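Protein argonaute 5 (Arabidopsis thaliana, PDB 4G0O) is an Argonaute of the RNA-silencing machinery whose MID domain, the part crystallised here, probably recognises the 5' nucleotide of a bound small RNA. Local coordinates at residues A[17-22]-A[55-60]; A[4-9]-A[133-138]; A[11-16]-A[49-54]; A[80-85]-A[108-113]; A[74-79]-A[101-106]. One frame throughout, in Å; residues are numbered along the deposited sequence.

Contacts 1, 4 and 5 pair strands of one parallel sheet, and contact 3 lays a loop along its strand 7-18. Contact 2 closes the small two-stranded antiparallel sheet and reaches the start of strand 7-18. Contacts 4 and 5 are buried and share strand 78-82, pairing it with the end and the start of strand 105-108. Their chemistry is mostly aliphatic, but contact 5 also reaches a sulfate. Contacts 1 and 3 are partly buried. They line strand 7-18 with the chain around strand 55-56, using serines, waters, prolines and aromatic rings. Contact 2 lies at the surface and relies on backbone bonds and an arginine. Ser20 and Asp85 join contact 1 to contact 4.

Contact 1. Residues A[17-22]-A[55-60]; sequences VSFSTR and ISCPPE
Val17 and Ser18 pair in parallel with Ile55 and Ser56, and both chains then leave the sheet and turn. Two backbone bonds hold the pair. Ser18 N donates to Ile55 O at 2.9 Å, and Cys57 N donates to Ser18 O at 3.1 Å in a nearly straight bond (169°). Val17 and Ile55 share one face of the sheet. Their side chains cross at a slant, with Val17 CG2 against Ile55 CG1 at 3.6 Å, and both meet Ile69 of helix 62-72. Ser18 and Ser56 share the other face. A water lies 3.0 Å from Ser18 OG and donates to Ser20 O; its link to Ser56 OG is weak. Ser18 OG also accepts from Ser20 N at 3.2 Å. This is an ST turn, and it fixes the bend where the strand ends. Beyond the strands, Cys57 SG approaches the Phe19 ring obliquely and lies 3.7 Å from Phe19 CE2. SG sits between the backbone N and the carbonyl carbon (chi1 65°), which swings it to the ring. Phe19 O meets Pro59 CD at 3.7 Å. Ser20 OG and Thr21 N both bind the carboxylate of Asp85, which ties this turn to the loop after strand 78-82. Parallel strands that end together in loops at the C-terminal edge of the sheet are typical of a Rossmann-like fold such as the Argonaute MID domain.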
# COMPACT_ATOMS: atom_id res chain seq x y z
N VAL A 17 -1.58 6.39 -2.09
CA VAL A 17 -0.93 7.64 -2.47
C VAL A 17 0.16 7.35 -3.47
O VAL A 17 0.91 6.38 -3.32
CB VAL A 17 -0.26 8.32 -1.28
CG1 VAL A 17 0.07 9.78 -1.61
CG2 VAL A 17 -1.16 8.28 -0.12
N SER A 18 0.25 8.22 -4.46
CA SER A 18 1.30 8.09 -5.45
C SER A 18 2.17 9.34 -5.53
O SER A 18 1.68 10.45 -5.74
CB SER A 18 0.70 7.81 -6.83
OG SER A 18 1.70 7.93 -7.82
N PHE A 19 3.47 9.14 -5.36
CA PHE A 19 4.43 10.21 -5.57
C PHE A 19 5.16 10.02 -6.90
O PHE A 19 6.20 10.64 -7.15
CB PHE A 19 5.43 10.26 -4.41
CG PHE A 19 4.78 10.41 -3.06
CD1 PHE A 19 4.76 9.35 -2.16
CD2 PHE A 19 4.17 11.60 -2.70
CE1 PHE A 19 4.16 9.49 -0.92
CE2 PHE A 19 3.56 11.74 -1.47
CZ PHE A 19 3.56 10.69 -0.57
N SER A 20 4.64 9.16 -7.75
CA SER A 20 5.26 8.93 -9.05
C SER A 20 4.66 9.83 -10.10
O SER A 20 3.45 10.01 -10.16
CB SER A 20 5.10 7.49 -9.49
OG SER A 20 5.52 7.35 -10.85
N THR A 21 5.52 10.39 -10.94
CA THR A 21 5.09 11.27 -12.01
C THR A 21 4.97 10.50 -13.33
O THR A 21 4.19 10.85 -14.24
CB THR A 21 6.09 12.40 -12.17
OG1 THR A 21 6.12 13.19 -10.97
CG2 THR A 21 5.73 13.26 -13.34
N ARG A 22 5.74 9.43 -13.42
CA ARG A 22 5.95 8.75 -14.68
C ARG A 22 4.76 7.91 -15.11
O ARG A 22 4.46 7.82 -16.30
CB ARG A 22 7.18 7.86 -14.57
CG ARG A 22 8.11 8.03 -15.73
CD ARG A 22 9.03 9.23 -15.53
NE ARG A 22 10.30 8.81 -14.94
CZ ARG A 22 11.26 8.16 -15.61
NH1 ARG A 22 11.09 7.86 -16.90
NH2 ARG A 22 12.38 7.82 -14.99
N ILE A 55 -4.88 9.66 -3.89
CA ILE A 55 -4.21 10.93 -4.05
C ILE A 55 -2.97 10.76 -4.92
O ILE A 55 -2.22 9.79 -4.78
CB ILE A 55 -3.83 11.55 -2.68
CG1 ILE A 55 -3.67 10.45 -1.62
CG2 ILE A 55 -4.90 12.50 -2.20
CD1 ILE A 55 -4.97 10.05 -0.86
N SER A 56 -2.76 11.69 -5.84
CA SER A 56 -1.54 11.72 -6.62
C SER A 56 -0.96 13.11 -6.50
O SER A 56 -1.65 14.10 -6.73
CB SER A 56 -1.83 11.39 -8.08
OG SER A 56 -0.63 11.40 -8.84
N CYS A 57 0.31 13.21 -6.12
CA CYS A 57 0.91 14.52 -5.92
C CYS A 57 2.42 14.46 -6.15
O CYS A 57 2.98 13.36 -6.21
CB CYS A 57 0.56 15.03 -4.52
SG CYS A 57 1.29 14.05 -3.21
N PRO A 58 3.08 15.63 -6.31
CA PRO A 58 4.51 15.59 -6.60
C PRO A 58 5.29 15.13 -5.39
O PRO A 58 4.84 15.35 -4.26
CB PRO A 58 4.85 17.05 -6.91
CG PRO A 58 3.56 17.71 -7.21
CD PRO A 58 2.56 17.01 -6.33
N PRO A 59 6.45 14.51 -5.61
CA PRO A 59 7.36 14.07 -4.55
C PRO A 59 7.77 15.16 -3.55
O PRO A 59 8.19 14.83 -2.43
CB PRO A 59 8.59 13.59 -5.33
CG PRO A 59 8.49 14.28 -6.65
CD PRO A 59 7.03 14.29 -6.94
N GLU A 60 7.67 16.44 -3.92
CA GLU A 60 8.01 17.50 -2.97
C GLU A 60 6.89 17.75 -1.97
O GLU A 60 7.05 18.49 -1.01
CB GLU A 60 8.45 18.81 -3.67
CG GLU A 60 7.90 19.04 -5.08
CD GLU A 60 8.60 18.20 -6.15
OE1 GLU A 60 7.94 17.30 -6.70
OE2 GLU A 60 9.79 18.44 -6.45
O HOH W 1 0.63 8.62 -10.50
O HOH W 2 2.44 12.68 -8.62

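Contact 2. Residues A[4-9]-A[133-138]; sequences KMVNGA and GGRNTV
The guanidinium of Arg135 carries Val6 CG1 over one face, 3.8 Å above its plane and offset toward the rim. Asn7 comes to the same group obliquely, with Asn7 CB 3.3 Å from Arg135 NH2. The Asn7 amide is turned 45° from the guanidinium plane. The arginine chain bends at chi3 (-60°), which folds its end back across Val6 and Asn7. The other branch of Val6, CG2, packs on Thr137 CB at 3.7 Å. On the opposite face of the strand pair, the Asn136 amide lies alongside Met5, with Asn136 OD1 3.3 Å from Met5 CG. That amide is gripped at both ends by helix 118-131: OD1 accepts from Asn129 and ND2 donates to Leu126 O. The strands are antiparallel. Lys4 and Thr137 form a hydrogen-bonded pair, with Thr137 N 2.8 Å from Lys4 O. Val6 N and Asn7 N both donate to Arg135 O, the first bond being weak. This is a classic beta bulge, and it shifts the register by one. Arg135 N returns a bond to Asn7 O at 3.0 Å. Next to it, Gly134 has no room for a side chain beside Asn7 O. Gly133 ends the preceding helix in a Schellman motif. The strand pair thus sits against helix 118-131, where Met5 touches Leu126, while Ala9, already on strand 7-18, makes a backbone bond with Glu45.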
# COMPACT_ATOMS: atom_id res chain seq x y z
N LYS A 4 1.84 -19.14 2.72
CA LYS A 4 0.40 -18.97 2.87
C LYS A 4 0.06 -18.04 4.04
O LYS A 4 0.90 -17.78 4.90
CB LYS A 4 -0.27 -20.34 3.08
CG LYS A 4 -0.02 -21.36 1.97
CD LYS A 4 -0.83 -21.04 0.72
CE LYS A 4 -0.86 -22.22 -0.23
NZ LYS A 4 0.51 -22.61 -0.65
N MET A 5 -1.17 -17.53 4.05
CA MET A 5 -1.67 -16.82 5.20
C MET A 5 -2.39 -17.83 6.11
O MET A 5 -3.36 -18.45 5.70
CB MET A 5 -2.64 -15.72 4.76
CG MET A 5 -1.98 -14.64 3.91
SD MET A 5 -3.12 -13.37 3.34
CE MET A 5 -2.10 -12.35 2.28
N VAL A 6 -1.89 -18.02 7.33
CA VAL A 6 -2.59 -18.87 8.29
C VAL A 6 -3.89 -18.17 8.61
O VAL A 6 -4.96 -18.78 8.62
CB VAL A 6 -1.80 -18.99 9.60
CG1 VAL A 6 -2.54 -19.90 10.56
CG2 VAL A 6 -0.40 -19.51 9.33
N ASN A 7 -3.78 -16.87 8.83
CA ASN A 7 -4.91 -16.05 9.22
C ASN A 7 -4.88 -14.71 8.47
O ASN A 7 -3.94 -13.92 8.63
CB ASN A 7 -4.89 -15.88 10.74
CG ASN A 7 -5.67 -14.69 11.20
OD1 ASN A 7 -5.11 -13.77 11.81
ND2 ASN A 7 -6.98 -14.70 10.94
N GLY A 8 -5.87 -14.46 7.63
CA GLY A 8 -5.88 -13.29 6.78
C GLY A 8 -6.48 -12.11 7.51
O GLY A 8 -7.63 -12.18 7.93
N ALA A 9 -5.72 -11.03 7.68
CA ALA A 9 -6.24 -9.86 8.40
C ALA A 9 -7.46 -9.28 7.69
O ALA A 9 -7.70 -9.58 6.52
CB ALA A 9 -5.16 -8.79 8.58
N GLY A 133 -1.81 -7.25 10.84
CA GLY A 133 -2.20 -8.09 11.96
C GLY A 133 -2.49 -9.54 11.65
O GLY A 133 -2.87 -10.29 12.54
N GLY A 134 -2.31 -9.95 10.39
CA GLY A 134 -2.49 -11.33 10.01
C GLY A 134 -1.30 -12.19 10.38
O GLY A 134 -0.32 -11.69 10.94
N ARG A 135 -1.39 -13.49 10.06
CA ARG A 135 -0.31 -14.45 10.28
C ARG A 135 0.02 -15.17 8.98
O ARG A 135 -0.89 -15.63 8.26
CB ARG A 135 -0.76 -15.52 11.28
CG ARG A 135 -0.33 -15.34 12.72
CD ARG A 135 -0.93 -16.48 13.56
NE ARG A 135 -2.39 -16.46 13.49
CZ ARG A 135 -3.19 -17.49 13.78
NH1 ARG A 135 -2.68 -18.67 14.15
NH2 ARG A 135 -4.51 -17.35 13.68
N ASN A 136 1.31 -15.32 8.71
CA ASN A 136 1.76 -16.07 7.54
C ASN A 136 2.56 -17.31 7.96
O ASN A 136 3.06 -17.39 9.08
CB ASN A 136 2.63 -15.18 6.64
CG ASN A 136 1.86 -14.01 6.04
OD1 ASN A 136 0.64 -14.06 5.90
ND2 ASN A 136 2.58 -12.95 5.68
N THR A 137 2.69 -18.28 7.05
CA THR A 137 3.57 -19.42 7.29
C THR A 137 4.15 -19.93 5.96
O THR A 137 3.84 -19.39 4.89
CB THR A 137 2.83 -20.59 8.01
OG1 THR A 137 3.78 -21.53 8.53
CG2 THR A 137 1.90 -21.31 7.05
N VAL A 138 5.00 -20.96 6.05
CA VAL A 138 5.51 -21.67 4.89
C VAL A 138 5.17 -23.14 5.04
O VAL A 138 5.50 -23.76 6.07
CB VAL A 138 7.05 -21.54 4.73
CG1 VAL A 138 7.53 -22.38 3.56
CG2 VAL A 138 7.44 -20.10 4.50

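Contact 3. Residues A[11-16]-A[49-54]; sequences VTSWTC and QPAIPF
Trp14 and Thr15 of strand 7-18 receive the irregular loop that links strands 45-46 and 55-56 of the Rossmann-like sheet. Proline and aromatic bumps of the loop fit between the side chains of the strand. Pro50 CB sits over the six-membered ring of Trp14, 4.0 Å from its centroid and 8° off the normal, a CH-pi contact. Phe54 meets the same indole rim to rim, with Phe54 CZ 3.3 Å from Trp14 CZ3 and the planes 68° apart. Neither ring lies over the face of the other. Cys16 fills the face of Phe54, its CB 3.4 Å from the ring centroid, and its SG also lies over that face. Cys32 of helix 27-42 touches both residues. Trp14 CG stands between the backbone N and the carbonyl carbon (chi1 70°), and the indole reaches back to the loop. There NE1 donates to Lys47 O. With an alanine here, Lys47 O would probably lose this donor, and Pro50 and the rim of Phe54 would lose the surface they pack on. At the far end Ala51 CB nestles against Ser13 OG at 3.4 Å. Ala51 N donates to Trp14 O at 2.8 Å. A water accepts from Trp14 N and donates to Gln49 O. Thr15 CG2 leans on Ile52 CG1, while Thr15 OG1 donates to Ile52 O at 2.9 Å from above the carbonyl plane.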
# COMPACT_ATOMS: atom_id res chain seq x y z
N VAL A 11 -9.10 -5.72 6.48
CA VAL A 11 -8.86 -4.29 6.29
C VAL A 11 -10.13 -3.57 5.85
O VAL A 11 -10.69 -3.88 4.80
CB VAL A 11 -7.75 -4.05 5.22
CG1 VAL A 11 -7.45 -2.58 5.08
CG2 VAL A 11 -6.50 -4.78 5.59
N THR A 12 -10.55 -2.59 6.65
CA THR A 12 -11.73 -1.77 6.38
C THR A 12 -11.37 -0.33 5.97
O THR A 12 -12.12 0.34 5.25
CB THR A 12 -12.66 -1.70 7.61
OG1 THR A 12 -12.83 -3.02 8.16
CG2 THR A 12 -14.02 -1.14 7.24
N SER A 13 -10.23 0.15 6.46
CA SER A 13 -9.79 1.51 6.17
C SER A 13 -8.42 1.51 5.47
O SER A 13 -7.41 1.17 6.07
CB SER A 13 -9.72 2.31 7.48
OG SER A 13 -9.58 3.69 7.23
N TRP A 14 -8.41 1.87 4.20
CA TRP A 14 -7.17 1.86 3.42
C TRP A 14 -7.30 2.88 2.30
O TRP A 14 -8.40 3.28 1.94
CB TRP A 14 -6.89 0.46 2.84
CG TRP A 14 -7.87 0.09 1.75
CD1 TRP A 14 -9.07 -0.55 1.91
CD2 TRP A 14 -7.74 0.37 0.35
NE1 TRP A 14 -9.69 -0.68 0.68
CE2 TRP A 14 -8.90 -0.12 -0.28
CE3 TRP A 14 -6.76 0.98 -0.43
CZ2 TRP A 14 -9.10 -0.01 -1.65
CZ3 TRP A 14 -6.96 1.09 -1.78
CH2 TRP A 14 -8.12 0.59 -2.38
N THR A 15 -6.16 3.33 1.77
CA THR A 15 -6.17 4.15 0.56
C THR A 15 -4.78 4.14 -0.06
O THR A 15 -3.87 3.50 0.45
CB THR A 15 -6.65 5.60 0.81
OG1 THR A 15 -6.84 6.26 -0.44
CG2 THR A 15 -5.66 6.37 1.67
N CYS A 16 -4.64 4.87 -1.16
CA CYS A 16 -3.41 4.82 -1.94
C CYS A 16 -2.89 6.22 -2.21
O CYS A 16 -3.67 7.12 -2.54
CB CYS A 16 -3.68 4.12 -3.25
SG CYS A 16 -2.29 4.09 -4.39
N GLN A 49 -13.79 -0.28 -1.28
CA GLN A 49 -13.73 1.16 -1.43
C GLN A 49 -12.68 1.71 -0.46
O GLN A 49 -12.65 1.32 0.71
CB GLN A 49 -15.10 1.80 -1.18
CG GLN A 49 -16.24 1.29 -2.10
CD GLN A 49 -17.24 0.36 -1.40
OE1 GLN A 49 -18.49 0.79 -1.30
NE2 GLN A 49 -16.89 -0.75 -0.97
N PRO A 50 -11.80 2.60 -0.94
CA PRO A 50 -10.81 3.17 -0.04
C PRO A 50 -11.52 4.14 0.91
O PRO A 50 -12.61 4.61 0.59
CB PRO A 50 -9.88 3.92 -1.00
CG PRO A 50 -10.76 4.36 -2.08
CD PRO A 50 -11.79 3.25 -2.26
N ALA A 51 -10.93 4.42 2.07
CA ALA A 51 -11.59 5.25 3.06
C ALA A 51 -11.62 6.73 2.66
O ALA A 51 -12.47 7.50 3.12
CB ALA A 51 -10.92 5.07 4.40
N ILE A 52 -10.67 7.14 1.82
CA ILE A 52 -10.70 8.45 1.18
C ILE A 52 -10.20 8.23 -0.25
O ILE A 52 -9.54 7.22 -0.51
CB ILE A 52 -9.80 9.49 1.90
CG1 ILE A 52 -8.36 8.99 1.99
CG2 ILE A 52 -10.36 9.84 3.29
CD1 ILE A 52 -7.36 10.06 2.40
N PRO A 53 -10.54 9.14 -1.18
CA PRO A 53 -10.13 8.96 -2.58
C PRO A 53 -8.62 8.85 -2.74
O PRO A 53 -7.89 9.41 -1.92
CB PRO A 53 -10.62 10.27 -3.24
CG PRO A 53 -11.74 10.73 -2.38
CD PRO A 53 -11.34 10.37 -0.99
N PHE A 54 -8.14 8.17 -3.77
CA PHE A 54 -6.71 8.08 -4.01
C PHE A 54 -6.14 9.48 -4.25
O PHE A 54 -6.84 10.36 -4.75
CB PHE A 54 -6.39 7.20 -5.22
CG PHE A 54 -6.57 5.73 -4.97
CD1 PHE A 54 -6.14 4.79 -5.90
CD2 PHE A 54 -7.19 5.27 -3.80
CE1 PHE A 54 -6.31 3.43 -5.68
CE2 PHE A 54 -7.37 3.91 -3.57
CZ PHE A 54 -6.93 2.99 -4.51
O HOH W 3 -11.45 1.75 3.24

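Contact 4. Residues A[80-85]-A[108-113]; sequences IVILPD and CQPRQV
Val81 O takes a bond from Cys108 N at 2.9 Å, the donor lying nearly along the C=O axis. It joins neighbouring parallel strands of the Rossmann-like sheet, 78-82 and 105-108, just before both chains leave it. Ile82 is the parallel partner of Cys108. Its CG2 is anti to the backbone N and reaches Pro110 CB at 4.0 Å, while CG1 points to Val113 at a longer range. Helix 110-115 is thus packed over this isoleucine. Leu83 follows, and Leu83 N donates to Cys108 O at 3.1 Å. Its side chain lies across Gln109, with Leu83 CD1 3.9 Å from Gln109 CG, and also touches Ile93 of helix 90-101. Gln109 holds the N-cap position of helix 110-115, and its O accepts from Val113 N at 2.8 Å. The chain then curls round the proline that opens this helix. Leu83 O lies 3.1 Å from Pro110 CG, and Pro84 O is near the same carbon. The loop that starts here is probably the nucleotide specificity loop, as its place in the MID fold suggests. Asp85 brings its carboxylate back beside the Pro110 ring. The carboxylate is held from the turn after strand 7-18, and Asp85 OD2 lies 3.7 Å from Pro110 CG.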
# COMPACT_ATOMS: atom_id res chain seq x y z
N ILE A 80 -1.31 2.40 0.99
CA ILE A 80 -0.50 1.83 -0.06
C ILE A 80 0.24 2.99 -0.69
O ILE A 80 -0.39 3.89 -1.27
CB ILE A 80 -1.32 1.11 -1.13
CG1 ILE A 80 -2.03 -0.12 -0.55
CG2 ILE A 80 -0.43 0.68 -2.30
CD1 ILE A 80 -3.23 -0.53 -1.37
N VAL A 81 1.56 2.99 -0.57
CA VAL A 81 2.31 4.12 -1.09
C VAL A 81 3.04 3.79 -2.38
O VAL A 81 3.83 2.86 -2.43
CB VAL A 81 3.33 4.63 -0.07
CG1 VAL A 81 4.33 5.57 -0.75
CG2 VAL A 81 2.62 5.31 1.06
N ILE A 82 2.77 4.56 -3.43
CA ILE A 82 3.61 4.45 -4.62
C ILE A 82 4.75 5.48 -4.56
O ILE A 82 4.53 6.69 -4.60
CB ILE A 82 2.80 4.59 -5.94
CG1 ILE A 82 1.75 3.47 -6.05
CG2 ILE A 82 3.72 4.50 -7.15
CD1 ILE A 82 0.76 3.70 -7.20
N LEU A 83 5.97 4.96 -4.47
CA LEU A 83 7.18 5.76 -4.26
C LEU A 83 7.52 6.67 -5.43
O LEU A 83 7.16 6.39 -6.57
CB LEU A 83 8.38 4.83 -4.01
CG LEU A 83 8.32 3.95 -2.76
CD1 LEU A 83 9.36 2.83 -2.83
CD2 LEU A 83 8.50 4.83 -1.52
N PRO A 84 8.26 7.75 -5.15
CA PRO A 84 8.73 8.63 -6.23
C PRO A 84 9.50 7.85 -7.28
O PRO A 84 9.94 6.72 -7.02
CB PRO A 84 9.66 9.59 -5.49
CG PRO A 84 9.10 9.66 -4.14
CD PRO A 84 8.63 8.26 -3.82
N ASP A 85 9.66 8.42 -8.47
CA ASP A 85 10.39 7.74 -9.52
C ASP A 85 11.87 7.62 -9.19
O ASP A 85 12.51 6.63 -9.53
CB ASP A 85 10.19 8.43 -10.87
CG ASP A 85 8.72 8.47 -11.28
OD1 ASP A 85 8.24 9.56 -11.66
OD2 ASP A 85 8.04 7.42 -11.21
N CYS A 108 5.80 0.71 -2.48
CA CYS A 108 5.94 -0.01 -3.74
C CYS A 108 6.61 0.83 -4.81
O CYS A 108 6.16 1.93 -5.09
CB CYS A 108 4.56 -0.42 -4.25
SG CYS A 108 3.70 -1.60 -3.20
N GLN A 109 7.65 0.29 -5.42
CA GLN A 109 8.35 1.01 -6.49
C GLN A 109 7.53 1.12 -7.78
O GLN A 109 7.04 0.13 -8.31
CB GLN A 109 9.68 0.33 -6.79
CG GLN A 109 10.71 0.48 -5.70
CD GLN A 109 11.90 -0.39 -5.95
OE1 GLN A 109 11.76 -1.59 -6.19
NE2 GLN A 109 13.09 0.21 -5.93
N PRO A 110 7.40 2.36 -8.28
CA PRO A 110 6.59 2.64 -9.48
C PRO A 110 6.97 1.80 -10.71
O PRO A 110 6.09 1.43 -11.49
CB PRO A 110 6.82 4.15 -9.72
CG PRO A 110 8.04 4.50 -8.92
CD PRO A 110 8.07 3.56 -7.76
N ARG A 111 8.24 1.47 -10.87
CA ARG A 111 8.67 0.64 -11.99
C ARG A 111 8.16 -0.80 -11.85
O ARG A 111 7.87 -1.49 -12.84
CB ARG A 111 10.18 0.67 -12.07
CG ARG A 111 10.82 -0.34 -12.99
CD ARG A 111 12.29 -0.51 -12.63
NE ARG A 111 12.74 0.51 -11.67
CZ ARG A 111 12.89 0.30 -10.36
NH1 ARG A 111 13.30 1.29 -9.58
NH2 ARG A 111 12.62 -0.89 -9.83
N GLN A 112 8.06 -1.27 -10.61
CA GLN A 112 7.56 -2.61 -10.35
C GLN A 112 6.04 -2.63 -10.43
O GLN A 112 5.46 -3.58 -10.96
CB GLN A 112 8.01 -3.10 -8.98
CG GLN A 112 9.52 -3.22 -8.82
CD GLN A 112 10.13 -4.22 -9.78
OE1 GLN A 112 9.47 -5.16 -10.23
NE2 GLN A 112 11.41 -4.01 -10.11
N VAL A 113 5.41 -1.59 -9.89
CA VAL A 113 3.95 -1.45 -9.96
C VAL A 113 3.52 -1.50 -11.42
O VAL A 113 2.51 -2.11 -11.78
CB VAL A 113 3.48 -0.13 -9.30
CG1 VAL A 113 2.10 0.28 -9.82
CG2 VAL A 113 3.47 -0.26 -7.79

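Contact 5. Residues A[74-79]-A[101-106]; sequences PGLQLL and LGIVSQ. With SO4 (sulfate ion), chain C.
Ile103 pushes its CD1 between Leu79 of strand 78-82 and Leu76 of the loop before it. Ile103 CD1 is 3.5 Å from Leu76 CD1 and 3.4 Å from Leu79 CB, the second a tight fit. CG1 anti to the backbone N (chi1 163°) and a further extended bond carry the methyl there. Leu66 and Ile69 of helix 62-72 and Cys97 of helix 90-101 border this cluster. On the other face Leu78 CD1 meets Val104 CG1 at 3.9 Å, slantwise, with Ile128 of helix 118-131 beside Leu78. Between the two layers the backbones pair in parallel. Leu79 N donates to Val104 O at 2.8 Å, and Gln106 N donates to Leu79 O at 2.9 Å. Where the strands part, one water donates to Leu76 O and accepts from Val104 N. The two strands and helix 90-101 make a beta-alpha-beta unit. The Gln106 side chain runs off the strand with CG anti to the backbone N, and a bend at chi2 (62°) carries its amide away from Leu78. Gln106 NE2 makes a weak bond to O3 of a sulfate, probably from the crystallisation liquor, at 3.0 Å, and Lys131 also binds this ion. A leucine in its place would be likely to cost the sulfate this amide donor, leaving Lys131 with less help in holding the anion. Ser105 OG accepts a hydrogen bond from Lys94 NZ. The apolar layers fix the strand pair, while the Gln106 amide meets an anion. The sulfate may stand where the 5' phosphate of a small RNA binds, as in other Argonaute MID domains.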
# COMPACT_ATOMS: atom_id res chain seq x y z
N PRO A 74 -8.05 9.35 10.27
CA PRO A 74 -7.40 8.95 11.52
C PRO A 74 -7.48 7.45 11.77
O PRO A 74 -6.68 6.92 12.55
CB PRO A 74 -8.23 9.67 12.58
CG PRO A 74 -9.55 9.96 11.92
CD PRO A 74 -9.24 10.20 10.50
N GLY A 75 -8.42 6.77 11.12
CA GLY A 75 -8.61 5.35 11.36
C GLY A 75 -7.94 4.42 10.35
O GLY A 75 -8.09 3.19 10.47
N LEU A 76 -7.24 4.99 9.38
CA LEU A 76 -6.56 4.23 8.31
C LEU A 76 -5.85 3.01 8.87
O LEU A 76 -5.06 3.12 9.80
CB LEU A 76 -5.51 5.10 7.61
CG LEU A 76 -5.67 5.54 6.16
CD1 LEU A 76 -4.34 5.46 5.41
CD2 LEU A 76 -6.75 4.79 5.40
N GLN A 77 -6.15 1.84 8.31
CA GLN A 77 -5.50 0.61 8.72
C GLN A 77 -4.31 0.31 7.82
O GLN A 77 -3.46 -0.51 8.16
CB GLN A 77 -6.51 -0.55 8.67
CG GLN A 77 -7.56 -0.48 9.79
CD GLN A 77 -8.70 -1.49 9.62
OE1 GLN A 77 -9.18 -1.74 8.51
NE2 GLN A 77 -9.15 -2.05 10.73
N LEU A 78 -4.24 0.98 6.67
CA LEU A 78 -3.19 0.70 5.68
C LEU A 78 -3.10 1.80 4.63
O LEU A 78 -4.12 2.24 4.10
CB LEU A 78 -3.47 -0.64 4.97
CG LEU A 78 -2.46 -1.13 3.92
CD1 LEU A 78 -1.14 -1.54 4.58
CD2 LEU A 78 -3.03 -2.27 3.07
N LEU A 79 -1.89 2.25 4.33
CA LEU A 79 -1.67 3.19 3.24
C LEU A 79 -0.81 2.50 2.21
O LEU A 79 0.30 2.08 2.52
CB LEU A 79 -0.89 4.42 3.70
CG LEU A 79 -1.29 5.77 3.09
CD1 LEU A 79 -0.12 6.77 3.12
CD2 LEU A 79 -1.86 5.61 1.70
N LEU A 101 3.49 9.71 12.25
CA LEU A 101 2.04 9.86 12.21
C LEU A 101 1.30 8.64 12.75
O LEU A 101 0.13 8.72 13.15
CB LEU A 101 1.59 10.17 10.78
CG LEU A 101 2.32 11.39 10.22
CD1 LEU A 101 1.80 11.75 8.83
CD2 LEU A 101 2.20 12.58 11.19
N GLY A 102 2.00 7.51 12.77
CA GLY A 102 1.40 6.25 13.20
C GLY A 102 0.47 5.71 12.14
O GLY A 102 -0.74 5.57 12.34
N ILE A 103 1.04 5.42 10.98
CA ILE A 103 0.26 4.81 9.91
C ILE A 103 0.98 3.61 9.30
O ILE A 103 2.16 3.69 8.91
CB ILE A 103 -0.15 5.84 8.85
CG1 ILE A 103 -0.58 5.15 7.57
CG2 ILE A 103 0.96 6.78 8.52
CD1 ILE A 103 -1.10 6.15 6.60
N VAL A 104 0.26 2.50 9.26
CA VAL A 104 0.79 1.29 8.67
C VAL A 104 0.85 1.49 7.17
O VAL A 104 -0.18 1.72 6.53
CB VAL A 104 -0.09 0.06 9.02
CG1 VAL A 104 0.29 -1.12 8.15
CG2 VAL A 104 0.04 -0.29 10.52
N SER A 105 2.04 1.43 6.61
CA SER A 105 2.19 1.65 5.18
C SER A 105 2.85 0.48 4.45
O SER A 105 3.65 -0.26 5.02
CB SER A 105 2.97 2.94 4.92
OG SER A 105 4.29 2.84 5.41
N GLN A 106 2.51 0.34 3.18
CA GLN A 106 3.23 -0.57 2.29
C GLN A 106 3.77 0.23 1.09
O GLN A 106 2.99 0.80 0.30
CB GLN A 106 2.32 -1.69 1.80
CG GLN A 106 3.00 -2.61 0.79
CD GLN A 106 4.20 -3.33 1.38
OE1 GLN A 106 4.13 -3.87 2.48
NE2 GLN A 106 5.31 -3.31 0.66
S SO4 C . 8.20 -2.73 2.91
O1 SO4 C . 8.74 -2.88 1.56
O2 SO4 C . 7.81 -1.30 3.11
O3 SO4 C . 7.06 -3.64 3.10
O4 SO4 C . 9.21 -3.13 3.90
O HOH W 4 -2.39 2.57 10.26
O HOH W 5 -3.74 5.41 11.29